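Local coordinates for VAL-1 (Chlorella virus, PDB 3GNE), which cleaves alginate as a polysaccharide lyase of family 14, by beta-elimination as alginate lyases do, with modes of action that depend on pH, at residues 37-42 with 232-237; 66-71 with 210-215; 76-81 with 165-170. One frame throughout, in Å; residues are numbered along the deposited sequence.

How the contacts relate
Contacts 1 and 3 are strand pairings within one antiparallel sheet, and they adjoin: strand 231-241 lies between strand 37-44 and strand 72-80, so that the backbone of Tyr234 and Thr236 in contact 1 probably bonds to Phe80 and Glu78 in contact 3. Their centres are about 10 Å apart, and both are partly buried. Contact 2, about 21 Å from contact 3 centre to centre, is a surface contact in which a loop meets the start of a strand of the other large sheet. Ladders of backbone bonds and aromatic packing dominate contacts 1 and 3; contact 2 has one crossing hydrogen bond and aliphatic packing.

Contact 1: 37-42 with 232-237; sequences KRVVKA and VAYFTN
Thr236 reaches across to the neighbouring strand with its hydroxyl, donating from OG1 to Arg38 O over 2.7 Å. With chi1 at -167°, OG1 stands opposite the backbone N, and the donor arrives tilted out of the carbonyl plane. Arg38 O also accepts from a water, which in turn receives the backbone N-H of Asn237, so one water bridges the two strands beside the threonine bond. Further along, Val40 and Phe235 form a hydrogen-bonded antiparallel pair, Val40 N to Phe235 O at 2.8 Å with the return bond from Phe235 N to Val40 O, and Ala42 and Ala233 repeat the pattern.

Side chains alternate between the two faces of the sheet. On that of Val39, Lys41, Tyr234 and Thr236, the extended Lys41 chain runs alongside the tyrosine in the same direction, Lys41 CG 3.6 Å from Tyr234 CE1. Val39 divides its two branches: CG2 lies 3.8 Å from Tyr234 CD1, while CG1 packs on Thr236 CB. On the other face, Ala42 CB meets the edge of the Phe235 ring in its plane, 3.8 Å from Phe235 CE2.

The pair belongs to a large antiparallel sheet in a beta-rich lyase domain of the concanavalin clan. Here strand 37-44 is flanked by strand 30-34 on one side and strand 231-241 on the other.

Aromatic residues pack round these groups from outside the two strands. Phe34 stacks on Tyr234, and Trp165 touches Val39, Tyr234 and Thr236 and makes a cation-pi contact with Lys37. Trp217 and His93 both meet the Phe235 ring edge-to-face, and Phe59 packs against Val40 and Ala42 as well as Phe235.

Contact 2: 66-71 with 210-215; sequences DGLNKN and LLISRF
Ile212 packs against the turn formed by Asn69, Lys70 and Asn71, and its backbone N donates to Lys70 O at 2.9 Å. The N-H points at a lone pair in the carbonyl plane, with a C=O...N angle of 142°. The same oxygen is closely surrounded by carbon: Leu211 CB approaches to 3.4 Å, and Ile212 CB and CG1 lie similarly near. The two branches of Ile212 part: CG2 meets Leu68 CD1 at 3.9 Å, whereas CG1 carries CD1 to the backbone of Asn71, 3.9 Å from Asn71 C. Ile73 of strand 72-80 touches both Leu68 and Ile212, while Thr96 and Ile98 of strand 91-99 also pack on Ile212, making this the tightly packed side of the contact.

The opposite character appears at Lys70, Asn69 and Asn71, which are exposed. Lys70 lends only the root of its side chain, CB lying 3.8 Å from Leu211 CB and CG 3.6 Å from Ile212 O, before the amine end leads away. The amide end of Asn71 comes back toward Leu211, ND2 3.5 Å from Leu211 CD2 in a contact with carbon. The turn is held from within: Asn69 OD1 accepts from Asn71 N at 2.9 Å, an Asx turn, and from Ala72 N as well.

Just beyond, Ser213 and Arg214 lie opposite Phe97 of the neighbouring strand 91-99, a classic beta bulge at the start of strand 212-221. One backbone bond, ringed by carbon, and the Leu68-Ile212 contact thus join loop to strand, while the exposed Asn69, Lys70 and Asn71 side chains stay on the solvent side.

Contact 3: 76-81 with 165-170; sequences AWEVFY and WNRIEI
Trp77 and Ile168 form a hydrogen-bonded pair in an antiparallel beta ladder that joins strands 72-80 and 166-173 within the larger sheet of this lyase. Their backbones satisfy each other: Ile168 N donates to Trp77 O at 2.8 Å and Trp77 N to Ile168 O at 3.0 Å. Val79 N similarly finds Asn166 O. Val79 O accepts twice from Asn166, from the backbone N at 2.9 Å and from side-chain ND2 at 3.2 Å, the two donors arriving from opposite faces of its carbonyl plane. The rest of this amide is occupied too, OD1 by Asn193 ND2 and ND2 by Lys161 O, which should fix its rotation.

Glu78 and Arg167 run side by side, CG to CG, but their charged ends do not meet; Glu78 OE2 instead accepts from Asn237 ND2. Glu169 OE2 forms a salt bridge with Lys241, and Trp165 NE1 bonds to Asp35.

Trp77 CG sits between the backbone N and carbonyl carbon (chi1 53°), which brings the indole back against Ile168; Ile168 CB lies over one face of its five-membered ring, while Ile170 CG2 lies 3.8 Å from Trp77 CH2. Phe80 turns its ring edge toward the face of Trp165, planes at 56°, and Phe80 CB stands 3.6 Å from the centroid of the Trp165 six-membered ring, almost on the normal.

Contact 1: 37-42 with 232-237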
# COMPACT_ATOMS: atom_id res chain seq x y z
N LYS A 37 -17.96 5.75 12.39
CA LYS A 37 -16.83 4.84 12.38
C LYS A 37 -15.61 5.46 13.03
O LYS A 37 -15.46 6.72 13.03
CB LYS A 37 -16.45 4.47 10.95
CG LYS A 37 -17.57 3.84 10.13
CD LYS A 37 -17.12 3.68 8.68
CE LYS A 37 -18.27 3.22 7.79
NZ LYS A 37 -18.63 1.81 8.12
N ARG A 38 -14.74 4.58 13.56
CA ARG A 38 -13.46 5.07 14.09
C ARG A 38 -12.51 5.13 12.90
O ARG A 38 -12.39 4.07 12.27
CB ARG A 38 -12.95 4.15 15.22
CG ARG A 38 -11.93 4.87 16.08
CD ARG A 38 -12.59 5.92 16.95
NE ARG A 38 -11.69 6.55 17.88
CZ ARG A 38 -11.66 7.79 18.35
NH1 ARG A 38 -12.55 8.69 18.00
NH2 ARG A 38 -10.74 8.21 19.21
N VAL A 39 -11.97 6.29 12.60
CA VAL A 39 -11.20 6.48 11.38
C VAL A 39 -9.92 7.23 11.69
O VAL A 39 -9.73 7.78 12.75
CB VAL A 39 -12.02 7.34 10.37
CG1 VAL A 39 -13.42 6.75 10.17
CG2 VAL A 39 -12.09 8.79 10.81
N VAL A 40 -9.02 7.25 10.67
CA VAL A 40 -7.98 8.27 10.66
C VAL A 40 -8.40 9.31 9.62
O VAL A 40 -8.67 8.98 8.46
CB VAL A 40 -6.59 7.72 10.32
CG1 VAL A 40 -5.56 8.85 10.44
CG2 VAL A 40 -6.21 6.58 11.26
N LYS A 41 -8.50 10.56 10.09
CA LYS A 41 -8.69 11.71 9.21
C LYS A 41 -7.30 12.06 8.68
O LYS A 41 -6.48 12.58 9.45
CB LYS A 41 -9.32 12.86 9.96
CG LYS A 41 -9.57 14.13 9.14
CD LYS A 41 -9.99 15.28 10.09
CE LYS A 41 -10.56 16.46 9.37
NZ LYS A 41 -11.36 17.37 10.24
N ALA A 42 -7.06 11.73 7.44
CA ALA A 42 -5.77 12.04 6.77
C ALA A 42 -5.81 13.46 6.24
O ALA A 42 -6.67 13.78 5.36
CB ALA A 42 -5.55 11.08 5.62
N VAL A 232 -8.87 16.62 3.00
CA VAL A 232 -8.82 15.45 3.85
C VAL A 232 -9.50 14.25 3.23
O VAL A 232 -10.39 14.39 2.39
CB VAL A 232 -9.46 15.70 5.23
CG1 VAL A 232 -8.92 16.98 5.87
CG2 VAL A 232 -10.96 15.78 5.13
N ALA A 233 -9.08 13.08 3.65
CA ALA A 233 -9.74 11.82 3.36
C ALA A 233 -9.81 11.04 4.66
O ALA A 233 -9.03 11.30 5.58
CB ALA A 233 -9.02 11.05 2.27
N TYR A 234 -10.69 10.05 4.71
CA TYR A 234 -10.79 9.25 5.92
C TYR A 234 -10.50 7.78 5.63
O TYR A 234 -11.03 7.23 4.67
CB TYR A 234 -12.18 9.37 6.55
CG TYR A 234 -12.61 10.79 6.80
CD1 TYR A 234 -12.33 11.42 8.01
CD2 TYR A 234 -13.30 11.50 5.81
CE1 TYR A 234 -12.72 12.74 8.24
CE2 TYR A 234 -13.70 12.80 6.04
CZ TYR A 234 -13.41 13.40 7.25
OH TYR A 234 -13.85 14.72 7.43
N PHE A 235 -9.69 7.15 6.47
CA PHE A 235 -9.36 5.75 6.31
C PHE A 235 -9.87 4.97 7.52
O PHE A 235 -9.82 5.43 8.65
CB PHE A 235 -7.80 5.59 6.24
CG PHE A 235 -7.25 6.11 4.91
CD1 PHE A 235 -7.14 5.30 3.80
CD2 PHE A 235 -6.83 7.44 4.84
CE1 PHE A 235 -6.61 5.79 2.60
CE2 PHE A 235 -6.30 7.94 3.65
CZ PHE A 235 -6.20 7.12 2.51
N THR A 236 -10.34 3.76 7.27
CA THR A 236 -10.89 2.97 8.39
C THR A 236 -10.79 1.51 8.08
O THR A 236 -10.55 1.11 6.96
CB THR A 236 -12.37 3.40 8.65
OG1 THR A 236 -12.80 2.87 9.92
CG2 THR A 236 -13.29 2.92 7.51
N ASN A 237 -11.04 0.68 9.11
CA ASN A 237 -11.22 -0.74 8.95
C ASN A 237 -10.00 -1.39 8.30
O ASN A 237 -10.13 -2.12 7.30
CB ASN A 237 -12.50 -1.07 8.14
CG ASN A 237 -12.96 -2.48 8.45
OD1 ASN A 237 -12.63 -3.07 9.47
ND2 ASN A 237 -13.76 -3.04 7.51
O HOH W 1 -11.40 1.21 12.20

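Contact 2: 66-71 with 210-215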
# COMPACT_ATOMS: atom_id res chain seq x y z
N ASP A 66 0.69 -10.04 14.55
CA ASP A 66 0.67 -11.47 14.91
C ASP A 66 -0.29 -12.21 13.99
O ASP A 66 -1.45 -11.80 13.84
CB ASP A 66 0.18 -11.59 16.34
CG ASP A 66 1.02 -10.81 17.31
OD1 ASP A 66 2.21 -10.50 17.06
OD2 ASP A 66 0.53 -10.54 18.41
N GLY A 67 0.15 -13.31 13.38
CA GLY A 67 -0.72 -13.99 12.42
C GLY A 67 -0.30 -13.71 10.97
O GLY A 67 -0.88 -14.26 10.02
N LEU A 68 0.70 -12.81 10.80
CA LEU A 68 1.17 -12.56 9.42
C LEU A 68 1.73 -13.81 8.78
O LEU A 68 2.66 -14.45 9.30
CB LEU A 68 2.27 -11.47 9.50
CG LEU A 68 3.13 -11.35 8.21
CD1 LEU A 68 2.39 -10.83 7.04
CD2 LEU A 68 4.30 -10.41 8.47
N ASN A 69 1.13 -14.25 7.69
CA ASN A 69 1.64 -15.39 6.92
C ASN A 69 2.72 -14.82 6.02
O ASN A 69 2.39 -14.03 5.12
CB ASN A 69 0.49 -15.97 6.12
CG ASN A 69 0.88 -17.17 5.32
OD1 ASN A 69 2.01 -17.23 4.86
ND2 ASN A 69 -0.05 -18.10 5.17
N LYS A 70 3.97 -15.17 6.23
CA LYS A 70 5.06 -14.52 5.48
C LYS A 70 5.08 -14.96 4.04
O LYS A 70 5.77 -14.34 3.26
CB LYS A 70 6.39 -14.84 6.15
CG LYS A 70 6.41 -14.24 7.60
CD LYS A 70 7.68 -14.76 8.27
CE LYS A 70 8.00 -13.98 9.50
NZ LYS A 70 8.23 -14.76 10.71
N ASN A 71 4.35 -16.05 3.71
CA ASN A 71 4.34 -16.46 2.31
C ASN A 71 3.17 -15.90 1.52
O ASN A 71 3.25 -15.86 0.28
CB ASN A 71 4.32 -18.00 2.24
CG ASN A 71 5.70 -18.48 2.69
OD1 ASN A 71 5.91 -19.11 3.71
ND2 ASN A 71 6.71 -18.10 1.93
N LEU A 210 13.88 -14.52 2.54
CA LEU A 210 13.37 -13.14 2.34
C LEU A 210 11.91 -13.24 1.98
O LEU A 210 11.58 -13.60 0.83
CB LEU A 210 14.17 -12.52 1.21
CG LEU A 210 15.66 -12.26 1.54
CD1 LEU A 210 16.43 -11.89 0.26
CD2 LEU A 210 15.85 -11.20 2.63
N LEU A 211 11.01 -13.00 2.92
CA LEU A 211 9.59 -13.25 2.74
C LEU A 211 8.86 -11.96 3.08
O LEU A 211 9.50 -10.91 3.32
CB LEU A 211 9.16 -14.41 3.64
CG LEU A 211 9.94 -15.72 3.43
CD1 LEU A 211 9.53 -16.68 4.53
CD2 LEU A 211 9.64 -16.27 2.04
N ILE A 212 7.53 -12.04 3.11
CA ILE A 212 6.80 -10.80 3.49
C ILE A 212 7.19 -10.40 4.90
O ILE A 212 7.18 -11.27 5.79
CB ILE A 212 5.31 -11.07 3.35
CG1 ILE A 212 4.95 -11.38 1.90
CG2 ILE A 212 4.53 -9.88 3.89
CD1 ILE A 212 3.59 -12.02 1.66
N SER A 213 7.56 -9.14 5.07
CA SER A 213 8.14 -8.73 6.38
C SER A 213 7.36 -7.68 7.07
O SER A 213 7.48 -7.61 8.28
CB SER A 213 9.60 -8.32 6.17
OG SER A 213 9.69 -7.27 5.24
N ARG A 214 6.55 -6.84 6.40
CA ARG A 214 5.74 -5.88 7.14
C ARG A 214 4.63 -5.33 6.28
O ARG A 214 4.69 -5.39 5.05
CB ARG A 214 6.54 -4.67 7.69
CG ARG A 214 7.00 -3.68 6.60
CD ARG A 214 7.74 -2.52 7.28
NE ARG A 214 8.04 -1.37 6.43
CZ ARG A 214 9.08 -1.26 5.60
NH1 ARG A 214 9.92 -2.32 5.46
NH2 ARG A 214 9.23 -0.14 4.91
N PHE A 215 3.62 -4.78 6.94
CA PHE A 215 2.70 -3.83 6.34
C PHE A 215 3.25 -2.43 6.53
O PHE A 215 3.68 -2.09 7.64
CB PHE A 215 1.34 -3.93 7.04
CG PHE A 215 0.27 -3.01 6.46
CD1 PHE A 215 -0.16 -3.15 5.14
CD2 PHE A 215 -0.28 -2.02 7.30
CE1 PHE A 215 -1.17 -2.32 4.63
CE2 PHE A 215 -1.31 -1.23 6.77
CZ PHE A 215 -1.76 -1.38 5.46

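Contact 3: 76-81 with 165-170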
# COMPACT_ATOMS: atom_id res chain seq x y z
N ALA A 76 -6.21 -4.87 3.84
CA ALA A 76 -7.41 -4.22 3.30
C ALA A 76 -7.75 -3.01 4.17
O ALA A 76 -7.38 -2.96 5.35
CB ALA A 76 -8.57 -5.21 3.30
N TRP A 77 -8.42 -2.05 3.59
CA TRP A 77 -8.83 -0.84 4.32
C TRP A 77 -9.95 -0.19 3.51
O TRP A 77 -10.19 -0.60 2.35
CB TRP A 77 -7.69 0.18 4.53
CG TRP A 77 -6.99 0.53 3.25
CD1 TRP A 77 -7.30 1.56 2.39
CD2 TRP A 77 -5.87 -0.14 2.65
NE1 TRP A 77 -6.43 1.57 1.30
CE2 TRP A 77 -5.55 0.53 1.45
CE3 TRP A 77 -5.10 -1.27 3.04
CZ2 TRP A 77 -4.49 0.14 0.61
CZ3 TRP A 77 -4.05 -1.64 2.19
CH2 TRP A 77 -3.76 -0.97 1.02
N GLU A 78 -10.60 0.77 4.12
CA GLU A 78 -11.64 1.52 3.41
C GLU A 78 -11.29 2.98 3.42
O GLU A 78 -10.70 3.48 4.39
CB GLU A 78 -13.02 1.33 4.08
CG GLU A 78 -13.36 -0.19 4.04
CD GLU A 78 -14.63 -0.47 4.80
OE1 GLU A 78 -15.45 0.45 4.97
OE2 GLU A 78 -14.89 -1.61 5.20
N VAL A 79 -11.63 3.70 2.34
CA VAL A 79 -11.32 5.15 2.30
C VAL A 79 -12.49 5.94 1.74
O VAL A 79 -13.16 5.55 0.80
CB VAL A 79 -10.06 5.35 1.45
CG1 VAL A 79 -10.30 4.85 0.02
CG2 VAL A 79 -9.64 6.82 1.47
N PHE A 80 -12.75 7.06 2.40
CA PHE A 80 -13.82 7.99 2.05
C PHE A 80 -13.18 9.31 1.59
O PHE A 80 -12.44 9.94 2.36
CB PHE A 80 -14.67 8.20 3.28
CG PHE A 80 -15.97 8.99 3.10
CD1 PHE A 80 -17.18 8.30 3.16
CD2 PHE A 80 -16.03 10.35 2.89
CE1 PHE A 80 -18.37 8.99 3.06
CE2 PHE A 80 -17.21 11.05 2.79
CZ PHE A 80 -18.41 10.38 2.87
N TYR A 81 -13.48 9.66 0.35
CA TYR A 81 -13.06 10.92 -0.28
C TYR A 81 -14.28 11.84 -0.36
O TYR A 81 -15.14 11.56 -1.22
CB TYR A 81 -12.54 10.64 -1.68
CG TYR A 81 -11.19 9.91 -1.63
CD1 TYR A 81 -10.06 10.67 -1.23
CD2 TYR A 81 -11.04 8.57 -1.97
CE1 TYR A 81 -8.82 10.01 -1.19
CE2 TYR A 81 -9.79 7.94 -1.90
CZ TYR A 81 -8.70 8.70 -1.52
OH TYR A 81 -7.44 8.11 -1.43
N TRP A 165 -17.66 4.78 1.27
CA TRP A 165 -16.54 4.02 1.78
C TRP A 165 -16.04 3.09 0.71
O TRP A 165 -16.62 2.02 0.44
CB TRP A 165 -16.97 3.28 3.05
CG TRP A 165 -17.15 4.28 4.16
CD1 TRP A 165 -18.31 4.76 4.67
CD2 TRP A 165 -16.10 4.91 4.89
NE1 TRP A 165 -18.08 5.67 5.68
CE2 TRP A 165 -16.70 5.77 5.83
CE3 TRP A 165 -14.72 4.82 4.82
CZ2 TRP A 165 -15.95 6.53 6.70
CZ3 TRP A 165 -13.96 5.59 5.68
CH2 TRP A 165 -14.57 6.44 6.62
N ASN A 166 -14.96 3.44 0.06
CA ASN A 166 -14.40 2.55 -0.98
C ASN A 166 -13.63 1.44 -0.28
O ASN A 166 -12.85 1.78 0.63
CB ASN A 166 -13.42 3.31 -1.87
CG ASN A 166 -14.13 4.40 -2.68
OD1 ASN A 166 -14.76 4.09 -3.69
ND2 ASN A 166 -13.96 5.66 -2.30
N ARG A 167 -13.80 0.22 -0.69
CA ARG A 167 -13.13 -0.93 -0.11
C ARG A 167 -11.94 -1.33 -0.97
O ARG A 167 -12.12 -1.64 -2.14
CB ARG A 167 -14.11 -2.11 0.03
CG ARG A 167 -15.31 -1.72 0.89
CD ARG A 167 -16.28 -2.88 1.00
NE ARG A 167 -16.70 -3.44 -0.27
CZ ARG A 167 -17.43 -3.08 -1.30
NH1 ARG A 167 -17.58 -3.92 -2.31
NH2 ARG A 167 -18.02 -1.87 -1.33
N ILE A 168 -10.75 -1.33 -0.33
CA ILE A 168 -9.53 -1.63 -1.04
C ILE A 168 -8.88 -2.87 -0.44
O ILE A 168 -8.83 -3.00 0.78
CB ILE A 168 -8.53 -0.45 -0.88
CG1 ILE A 168 -9.20 0.90 -1.22
CG2 ILE A 168 -7.28 -0.72 -1.71
CD1 ILE A 168 -9.64 1.05 -2.64
N GLU A 169 -8.29 -3.75 -1.26
CA GLU A 169 -7.48 -4.82 -0.70
C GLU A 169 -6.24 -4.96 -1.59
O GLU A 169 -6.32 -4.73 -2.81
CB GLU A 169 -8.22 -6.20 -0.69
CG GLU A 169 -9.63 -6.11 -0.06
CD GLU A 169 -10.16 -7.52 0.24
OE1 GLU A 169 -9.37 -8.48 0.38
OE2 GLU A 169 -11.37 -7.60 0.40
N ILE A 170 -5.17 -5.43 -0.98
CA ILE A 170 -4.00 -5.74 -1.77
C ILE A 170 -3.44 -7.07 -1.25
O ILE A 170 -3.10 -7.16 -0.06
CB ILE A 170 -2.91 -4.64 -1.78
CG1 ILE A 170 -1.74 -4.99 -2.69
CG2 ILE A 170 -2.45 -4.22 -0.40
CD1 ILE A 170 -0.89 -3.80 -3.13